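Local coordinates for protein beta-lactamase (Klebsiella pneumoniae, PDB 6HUH) that probably hydrolyses beta-lactam antibiotics to substituted beta-amino acids, as a class D serine beta-lactamase that confers antibiotic resistance, at residues T24-G32 / F37-S45; R212-V220 / F232-P240. One frame throughout, in Å; residues are numbered along the deposited sequence.

Contact 1. Residues T24-G32 / F37-S45; sequences TGCMLFADG and FSAQGDCAS
Strands 26-30 and 38-41 run antiparallel as a hairpin, their axes 4.6 Å apart at 172°, with F29 facing both F37 and S38 in a classic beta bulge. F29 O accepts two backbone N-H groups there, F37 N at 2.9 Å and S38 N at 3.3 Å, both in its carbonyl plane, while F29 N returns a bond to S38 O. The F37 ring folds back over this spot: with chi1 59° its CG sits between the backbone N and carbonyl carbon, which lays one face over F29 O, brings CZ to 3.6 Å from F29 CB and sets the ring edge against D31 N. The F29 ring leads off toward helix 245-264, where it meets L257 and Q260. On the other face, L28 CD1 touches both A39 CB (3.9 Å) and C43 CB (3.8 Å). Beyond it C26 and C43 form a disulfide, modelled long with SG to SG at 2.6 Å. D42, centre of an inverse gamma turn, donates its N to G25 O at 3.2 Å; its carboxylate lies alongside T24, and OD1 receives the S45 hydroxyl on its syn side. The covalent link thus ties the turn after the outer strand to strand 26-30, while the doubly used F29 carbonyl anchors the bulge at the opposite end.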
loop_
_atom_site.group_PDB
_atom_site.type_symbol
_atom_site.label_atom_id
_atom_site.label_comp_id
_atom_site.label_asym_id
_atom_site.label_seq_id
_atom_site.Cartn_x
_atom_site.Cartn_y
_atom_site.Cartn_z
ATOM N N THR A 24 1.349 19.450 -27.675
ATOM C CA THR A 24 0.126 18.658 -27.684
ATOM C C THR A 24 -0.251 18.115 -26.280
ATOM O O THR A 24 -1.038 17.164 -26.180
ATOM C CB THR A 24 0.199 17.567 -28.749
ATOM O OG1 THR A 24 1.458 16.898 -28.669
ATOM C CG2 THR A 24 -0.013 18.120 -30.165
ATOM N N GLY A 25 0.260 18.766 -25.223
ATOM C CA GLY A 25 -0.077 18.463 -23.833
ATOM C C GLY A 25 -1.470 18.977 -23.503
ATOM O O GLY A 25 -2.010 19.807 -24.238
ATOM N N CYS A 26 -2.075 18.521 -22.405
ATOM C CA CYS A 26 -3.441 18.955 -22.087
ATOM C C CYS A 26 -3.820 18.908 -20.580
ATOM O O CYS A 26 -3.543 17.896 -19.937
ATOM C CB CYS A 26 -4.425 18.142 -22.930
ATOM S SG CYS A 26 -6.010 17.820 -22.126
ATOM N N MET A 27 -4.492 19.975 -20.036
ATOM C CA MET A 27 -5.069 19.949 -18.683
ATOM C C MET A 27 -6.566 20.222 -18.717
ATOM O O MET A 27 -7.013 21.339 -18.936
ATOM C CB MET A 27 -4.376 20.769 -17.599
ATOM C CG MET A 27 -4.487 20.028 -16.260
ATOM S SD MET A 27 -3.906 20.737 -14.693
ATOM C CE MET A 27 -2.090 20.993 -15.058
ATOM N N LEU A 28 -7.329 19.165 -18.507
ATOM C CA LEU A 28 -8.780 19.165 -18.526
ATOM C C LEU A 28 -9.394 18.955 -17.149
ATOM O O LEU A 28 -9.037 17.997 -16.454
ATOM C CB LEU A 28 -9.239 18.031 -19.468
ATOM C CG LEU A 28 -10.715 18.016 -19.854
ATOM C CD1 LEU A 28 -10.882 17.682 -21.298
ATOM C CD2 LEU A 28 -11.532 17.084 -18.962
ATOM N N PHE A 29 -10.374 19.789 -16.782
ATOM C CA PHE A 29 -11.147 19.631 -15.532
ATOM C C PHE A 29 -12.641 19.478 -15.865
ATOM O O PHE A 29 -13.217 20.357 -16.532
ATOM C CB PHE A 29 -10.903 20.764 -14.515
ATOM C CG PHE A 29 -9.491 20.891 -14.002
ATOM C CD1 PHE A 29 -9.012 20.041 -13.015
ATOM C CD2 PHE A 29 -8.645 21.887 -14.480
ATOM C CE1 PHE A 29 -7.699 20.163 -12.542
ATOM C CE2 PHE A 29 -7.339 22.016 -13.992
ATOM C CZ PHE A 29 -6.879 21.161 -13.018
ATOM N N ALA A 30 -13.240 18.342 -15.454
ATOM C CA ALA A 30 -14.653 18.042 -15.701
ATOM C C ALA A 30 -15.464 17.923 -14.399
ATOM O O ALA A 30 -14.883 17.714 -13.338
ATOM C CB ALA A 30 -14.788 16.768 -16.536
ATOM N N ASP A 31 -16.805 18.063 -14.485
ATOM C CA ASP A 31 -17.700 17.930 -13.326
ATOM C C ASP A 31 -18.013 16.459 -13.008
ATOM O O ASP A 31 -17.339 15.565 -13.530
ATOM C CB ASP A 31 -18.991 18.770 -13.482
ATOM C CG ASP A 31 -19.811 18.512 -14.732
ATOM O OD1 ASP A 31 -20.223 17.346 -14.949
ATOM O OD2 ASP A 31 -20.134 19.492 -15.439
ATOM N N GLY A 32 -19.031 16.235 -12.162
ATOM C CA GLY A 32 -19.476 14.909 -11.731
ATOM C C GLY A 32 -19.860 13.957 -12.850
ATOM O O GLY A 32 -19.353 12.833 -12.893
ATOM N N PHE A 37 -15.380 21.458 -18.155
ATOM C CA PHE A 37 -15.695 22.879 -17.958
ATOM C C PHE A 37 -14.454 23.746 -18.200
ATOM O O PHE A 37 -14.555 24.980 -18.254
ATOM C CB PHE A 37 -16.311 23.142 -16.570
ATOM C CG PHE A 37 -15.474 22.742 -15.386
ATOM C CD1 PHE A 37 -14.526 23.606 -14.866
ATOM C CD2 PHE A 37 -15.689 21.533 -14.742
ATOM C CE1 PHE A 37 -13.769 23.246 -13.756
ATOM C CE2 PHE A 37 -14.936 21.172 -13.626
ATOM C CZ PHE A 37 -13.977 22.030 -13.142
ATOM N N SER A 38 -13.285 23.091 -18.313
ATOM C CA SER A 38 -11.993 23.720 -18.555
ATOM C C SER A 38 -11.100 22.713 -19.229
ATOM O O SER A 38 -10.783 21.691 -18.645
ATOM C CB SER A 38 -11.363 24.219 -17.257
ATOM O OG SER A 38 -10.137 24.882 -17.515
ATOM N N ALA A 39 -10.714 22.988 -20.464
ATOM C CA ALA A 39 -9.864 22.125 -21.282
ATOM C C ALA A 39 -8.819 23.017 -21.958
ATOM O O ALA A 39 -9.181 24.038 -22.526
ATOM C CB ALA A 39 -10.726 21.400 -22.312
ATOM N N GLN A 40 -7.531 22.691 -21.821
ATOM C CA GLN A 40 -6.436 23.530 -22.334
ATOM C C GLN A 40 -5.334 22.693 -22.999
ATOM O O GLN A 40 -4.551 22.034 -22.320
ATOM C CB GLN A 40 -5.834 24.362 -21.182
ATOM C CG GLN A 40 -6.769 25.413 -20.574
ATOM C CD GLN A 40 -6.858 26.678 -21.395
ATOM O OE1 GLN A 40 -5.907 27.079 -22.082
ATOM N NE2 GLN A 40 -7.994 27.360 -21.319
ATOM N N GLY A 41 -5.274 22.759 -24.314
ATOM C CA GLY A 41 -4.339 21.998 -25.126
ATOM C C GLY A 41 -5.072 20.999 -26.003
ATOM O O GLY A 41 -6.237 21.223 -26.365
ATOM N N ASP A 42 -4.407 19.864 -26.322
ATOM C CA ASP A 42 -4.961 18.816 -27.182
ATOM C C ASP A 42 -5.834 17.809 -26.420
ATOM O O ASP A 42 -5.470 16.638 -26.240
ATOM C CB ASP A 42 -3.846 18.130 -27.981
ATOM C CG ASP A 42 -4.307 17.548 -29.295
ATOM O OD1 ASP A 42 -5.551 17.483 -29.520
ATOM O OD2 ASP A 42 -3.435 17.138 -30.096
ATOM N N CYS A 43 -7.023 18.279 -26.031
ATOM C CA CYS A 43 -8.010 17.542 -25.238
ATOM C C CYS A 43 -8.901 16.583 -26.040
ATOM O O CYS A 43 -9.583 15.766 -25.424
ATOM C CB CYS A 43 -8.845 18.514 -24.404
ATOM S SG CYS A 43 -7.906 19.345 -23.076
ATOM N N ALA A 44 -8.870 16.661 -27.390
ATOM C CA ALA A 44 -9.696 15.852 -28.297
ATOM C C ALA A 44 -8.949 14.773 -29.078
ATOM O O ALA A 44 -9.586 13.855 -29.592
ATOM C CB ALA A 44 -10.456 16.748 -29.242
ATOM N N SER A 45 -7.615 14.849 -29.156
ATOM C CA SER A 45 -6.828 13.817 -29.850
ATOM C C SER A 45 -6.741 12.531 -29.043
ATOM O O SER A 45 -6.554 12.573 -27.829
ATOM C CB SER A 45 -5.425 14.314 -30.181
ATOM O OG SER A 45 -5.509 15.314 -31.176
#

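Contact 2. Residues R212-V220 / F232-P240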
loop_
_atom_site.group_PDB
_atom_site.type_symbol
_atom_site.label_atom_id
_atom_site.label_comp_id
_atom_site.label_asym_id
_atom_site.label_seq_id
_atom_site.Cartn_x
_atom_site.Cartn_y
_atom_site.Cartn_z
ATOM N N ARG A 212 7.580 10.964 -33.776
ATOM C CA ARG A 212 8.139 11.964 -32.863
ATOM C C ARG A 212 8.977 11.388 -31.709
ATOM O O ARG A 212 9.880 12.080 -31.231
ATOM C CB ARG A 212 7.036 12.880 -32.321
ATOM C CG ARG A 212 6.941 14.208 -33.065
ATOM C CD ARG A 212 5.509 14.675 -33.256
ATOM N NE ARG A 212 4.789 14.853 -31.991
ATOM C CZ ARG A 212 3.737 14.132 -31.619
ATOM N NH1 ARG A 212 3.144 14.365 -30.457
ATOM N NH2 ARG A 212 3.260 13.180 -32.414
ATOM N N ASP A 213 8.685 10.138 -31.265
ATOM C CA ASP A 213 9.363 9.462 -30.140
ATOM C C ASP A 213 9.205 10.295 -28.837
ATOM O O ASP A 213 10.168 10.558 -28.104
ATOM C CB ASP A 213 10.834 9.111 -30.495
ATOM C CG ASP A 213 11.655 8.386 -29.436
ATOM O OD1 ASP A 213 11.055 7.686 -28.589
ATOM O OD2 ASP A 213 12.895 8.519 -29.458
ATOM N N GLN A 214 7.958 10.736 -28.599
ATOM C CA GLN A 214 7.596 11.545 -27.443
ATOM C C GLN A 214 6.747 10.747 -26.459
ATOM O O GLN A 214 5.806 10.061 -26.849
ATOM C CB GLN A 214 6.900 12.845 -27.867
ATOM C CG GLN A 214 7.820 13.807 -28.608
ATOM C CD GLN A 214 7.204 15.172 -28.787
ATOM O OE1 GLN A 214 6.153 15.337 -29.425
ATOM N NE2 GLN A 214 7.862 16.186 -28.245
ATOM N N GLN A 215 7.095 10.878 -25.180
ATOM C CA GLN A 215 6.447 10.243 -24.046
ATOM C C GLN A 215 5.119 10.934 -23.741
ATOM O O GLN A 215 5.044 12.160 -23.799
ATOM C CB GLN A 215 7.377 10.375 -22.828
ATOM C CG GLN A 215 7.602 9.082 -22.059
ATOM C CD GLN A 215 8.407 9.318 -20.808
ATOM O OE1 GLN A 215 7.945 9.067 -19.691
ATOM N NE2 GLN A 215 9.630 9.811 -20.960
ATOM N N ILE A 216 4.082 10.153 -23.402
ATOM C CA ILE A 216 2.787 10.693 -22.985
ATOM C C ILE A 216 2.607 10.350 -21.517
ATOM O O ILE A 216 2.529 9.175 -21.150
ATOM C CB ILE A 216 1.541 10.255 -23.810
ATOM C CG1 ILE A 216 1.721 10.517 -25.319
ATOM C CG2 ILE A 216 0.257 10.927 -23.262
ATOM C CD1 ILE A 216 1.074 9.495 -26.197
ATOM N N GLY A 217 2.579 11.378 -20.697
ATOM C CA GLY A 217 2.352 11.227 -19.273
ATOM C C GLY A 217 0.880 11.380 -19.008
ATOM O O GLY A 217 0.220 12.187 -19.652
ATOM N N TRP A 218 0.331 10.582 -18.138
ATOM C CA TRP A 218 -1.083 10.726 -17.857
ATOM C C TRP A 218 -1.302 10.806 -16.344
ATOM O O TRP A 218 -0.728 10.015 -15.608
ATOM C CB TRP A 218 -1.866 9.488 -18.344
ATOM C CG TRP A 218 -2.195 9.300 -19.794
ATOM C CD1 TRP A 218 -1.549 8.468 -20.664
ATOM C CD2 TRP A 218 -3.435 9.654 -20.434
ATOM N NE1 TRP A 218 -2.256 8.366 -21.842
ATOM C CE2 TRP A 218 -3.413 9.091 -21.732
ATOM C CE3 TRP A 218 -4.537 10.449 -20.059
ATOM C CZ2 TRP A 218 -4.435 9.310 -22.656
ATOM C CZ3 TRP A 218 -5.549 10.660 -20.973
ATOM C CH2 TRP A 218 -5.495 10.091 -22.255
ATOM N N PHE A 219 -2.162 11.708 -15.893
ATOM C CA PHE A 219 -2.651 11.733 -14.524
ATOM C C PHE A 219 -4.145 11.996 -14.534
ATOM O O PHE A 219 -4.600 13.132 -14.718
ATOM C CB PHE A 219 -1.886 12.605 -13.540
ATOM C CG PHE A 219 -2.319 12.197 -12.149
ATOM C CD1 PHE A 219 -2.072 10.910 -11.672
ATOM C CD2 PHE A 219 -3.052 13.065 -11.351
ATOM C CE1 PHE A 219 -2.531 10.507 -10.422
ATOM C CE2 PHE A 219 -3.486 12.668 -10.082
ATOM C CZ PHE A 219 -3.232 11.386 -9.633
ATOM N N VAL A 220 -4.904 10.899 -14.453
ATOM C CA VAL A 220 -6.364 10.880 -14.561
ATOM C C VAL A 220 -6.969 10.445 -13.278
ATOM O O VAL A 220 -6.349 9.662 -12.572
ATOM C CB VAL A 220 -6.859 10.037 -15.774
ATOM C CG1 VAL A 220 -6.265 10.564 -17.059
ATOM C CG2 VAL A 220 -6.527 8.567 -15.620
ATOM N N PHE A 232 -10.644 15.001 -13.481
ATOM C CA PHE A 232 -9.461 15.715 -13.972
ATOM C C PHE A 232 -8.632 14.772 -14.842
ATOM O O PHE A 232 -8.500 13.590 -14.530
ATOM C CB PHE A 232 -8.625 16.342 -12.837
ATOM C CG PHE A 232 -8.118 15.363 -11.815
ATOM C CD1 PHE A 232 -7.008 14.564 -12.081
ATOM C CD2 PHE A 232 -8.728 15.252 -10.574
ATOM C CE1 PHE A 232 -6.584 13.593 -11.163
ATOM C CE2 PHE A 232 -8.260 14.323 -9.627
ATOM C CZ PHE A 232 -7.204 13.485 -9.937
ATOM N N VAL A 233 -8.124 15.289 -15.959
ATOM C CA VAL A 233 -7.324 14.539 -16.918
ATOM C C VAL A 233 -6.169 15.446 -17.312
ATOM O O VAL A 233 -6.391 16.618 -17.635
ATOM C CB VAL A 233 -8.147 14.085 -18.164
ATOM C CG1 VAL A 233 -7.293 13.269 -19.126
ATOM C CG2 VAL A 233 -9.396 13.297 -17.780
ATOM N N HIS A 234 -4.935 14.926 -17.274
ATOM C CA HIS A 234 -3.763 15.716 -17.671
ATOM C C HIS A 234 -2.735 14.897 -18.437
ATOM O O HIS A 234 -2.425 13.781 -18.035
ATOM C CB HIS A 234 -3.143 16.440 -16.470
ATOM C CG HIS A 234 -1.975 17.331 -16.786
ATOM N ND1 HIS A 234 -2.061 18.332 -17.726
ATOM C CD2 HIS A 234 -0.746 17.376 -16.221
ATOM C CE1 HIS A 234 -0.885 18.934 -17.727
ATOM N NE2 HIS A 234 -0.063 18.393 -16.835
ATOM N N THR A 235 -2.216 15.449 -19.549
ATOM C CA THR A 235 -1.176 14.795 -20.350
ATOM C C THR A 235 0.088 15.621 -20.409
ATOM O O THR A 235 0.021 16.851 -20.425
ATOM C CB THR A 235 -1.631 14.411 -21.749
ATOM O OG1 THR A 235 -2.042 15.583 -22.423
ATOM C CG2 THR A 235 -2.732 13.367 -21.751
ATOM N N VAL A 236 1.236 14.943 -20.446
ATOM C CA VAL A 236 2.536 15.588 -20.566
ATOM C C VAL A 236 3.199 14.988 -21.788
ATOM O O VAL A 236 3.455 13.781 -21.820
ATOM C CB VAL A 236 3.425 15.419 -19.306
ATOM C CG1 VAL A 236 4.849 15.884 -19.565
ATOM C CG2 VAL A 236 2.832 16.149 -18.115
ATOM N N ILE A 237 3.482 15.813 -22.786
ATOM C CA ILE A 237 4.190 15.325 -23.960
ATOM C C ILE A 237 5.612 15.879 -23.897
ATOM O O ILE A 237 5.800 17.102 -23.885
ATOM C CB ILE A 237 3.437 15.554 -25.317
ATOM C CG1 ILE A 237 2.242 14.558 -25.492
ATOM C CG2 ILE A 237 4.393 15.411 -26.502
ATOM C CD1 ILE A 237 0.932 14.880 -24.774
ATOM N N GLN A 238 6.600 14.983 -23.791
ATOM C CA GLN A 238 8.000 15.363 -23.677
ATOM C C GLN A 238 8.947 14.324 -24.259
ATOM O O GLN A 238 8.560 13.186 -24.512
ATOM C CB GLN A 238 8.365 15.626 -22.198
ATOM C CG GLN A 238 7.961 14.501 -21.244
ATOM C CD GLN A 238 9.048 14.121 -20.278
ATOM O OE1 GLN A 238 9.110 14.638 -19.158
ATOM N NE2 GLN A 238 9.899 13.174 -20.668
ATOM N N LYS A 239 10.207 14.733 -24.450
ATOM C CA LYS A 239 11.301 13.879 -24.877
ATOM C C LYS A 239 11.759 13.223 -23.565
ATOM O O LYS A 239 11.857 13.925 -22.549
ATOM C CB LYS A 239 12.443 14.735 -25.451
ATOM C CG LYS A 239 13.415 14.001 -26.384
ATOM C CD LYS A 239 14.540 13.209 -25.675
ATOM C CE LYS A 239 15.680 14.046 -25.144
ATOM N NZ LYS A 239 16.575 13.252 -24.257
ATOM N N PRO A 240 12.021 11.898 -23.526
ATOM C CA PRO A 240 12.463 11.290 -22.263
ATOM C C PRO A 240 13.742 11.944 -21.741
ATOM O O PRO A 240 14.608 12.299 -22.538
ATOM C CB PRO A 240 12.667 9.810 -22.625
ATOM C CG PRO A 240 12.807 9.786 -24.108
ATOM C CD PRO A 240 11.945 10.896 -24.609
#
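W218 and T235 meet side by side on one face of an antiparallel pair, strands 215-220 and 232-238, whose axes approach to 4.4 Å at 161°. The T235 methyl CG2 is the bump: it sits over the face of the indole's six-membered ring, 3.9 Å from the centroid, a CH-pi contact. V233 CG1 instead fits the edge of the same ring, in its plane, 3.6 Å from W218 CZ3, and also touches V220 CG1. Strand 232-238 thus meets the indole twice, over one face and at its edge; NE1 is bonded to P48 O. Further along this face I216 and I237 lie alongside each other, CG1 to CG1, and the I237 CG2 branch abuts the Q214 amide, 3.4 Å from OE1, the two side chains crossing at about a right angle.

On the other face, the F219 and F232 rings are nearly parallel, planes at 25°, but slid apart and barely overlapping; F219 CE2 approaches F232 CE1 to 3.4 Å. F232 takes chi1 59°, which swings its ring toward F219 and sets the edge near F219 O. V253 of helix 245-264 touches both. Between this pair and the side-by-side glutamines Q215 and Q238, G217 offers no side chain opposite V236, and G217 CA and V236 CA come to 4.6 Å, close for a hydrogen-bonded pair. The face of I216, W218, V220, V233, T235 and I237 is thus mainly apolar; the other mixes F219 and V236 with the glutamines and H234, which bonds C26 O and E252. Backbone N-H and C=O groups pair across the strands, as G217 N with V236 O at 2.8 Å. The W218 side chain lies about 8 Å from that of S51, the predicted acylated serine, so this packing reaches the active-site neighbourhood.

How the contacts relate
Contact 1 closes before contact 2 opens along the chain, yet both belong to one antiparallel sheet, their centres 13 Å apart. Strand 26-30 lies beside strand 228-238, so the N-terminal hairpin extends the later hairpin toward the sheet edge formed by strand 36-41. The seam is polar as well as apolar: C26 O probably accepts from both H234 ND1 and T235 N, and M27 CG packs on the H234 imidazole. Helix 245-264 covers the face bearing F29, F219 and F232, and helix 155-166 meets L28, V220 and V233 on the other. Widely separated chain segments are thereby joined in the sheet of the transpeptidase-like fold, with contact 2 nearer the predicted active-site serine.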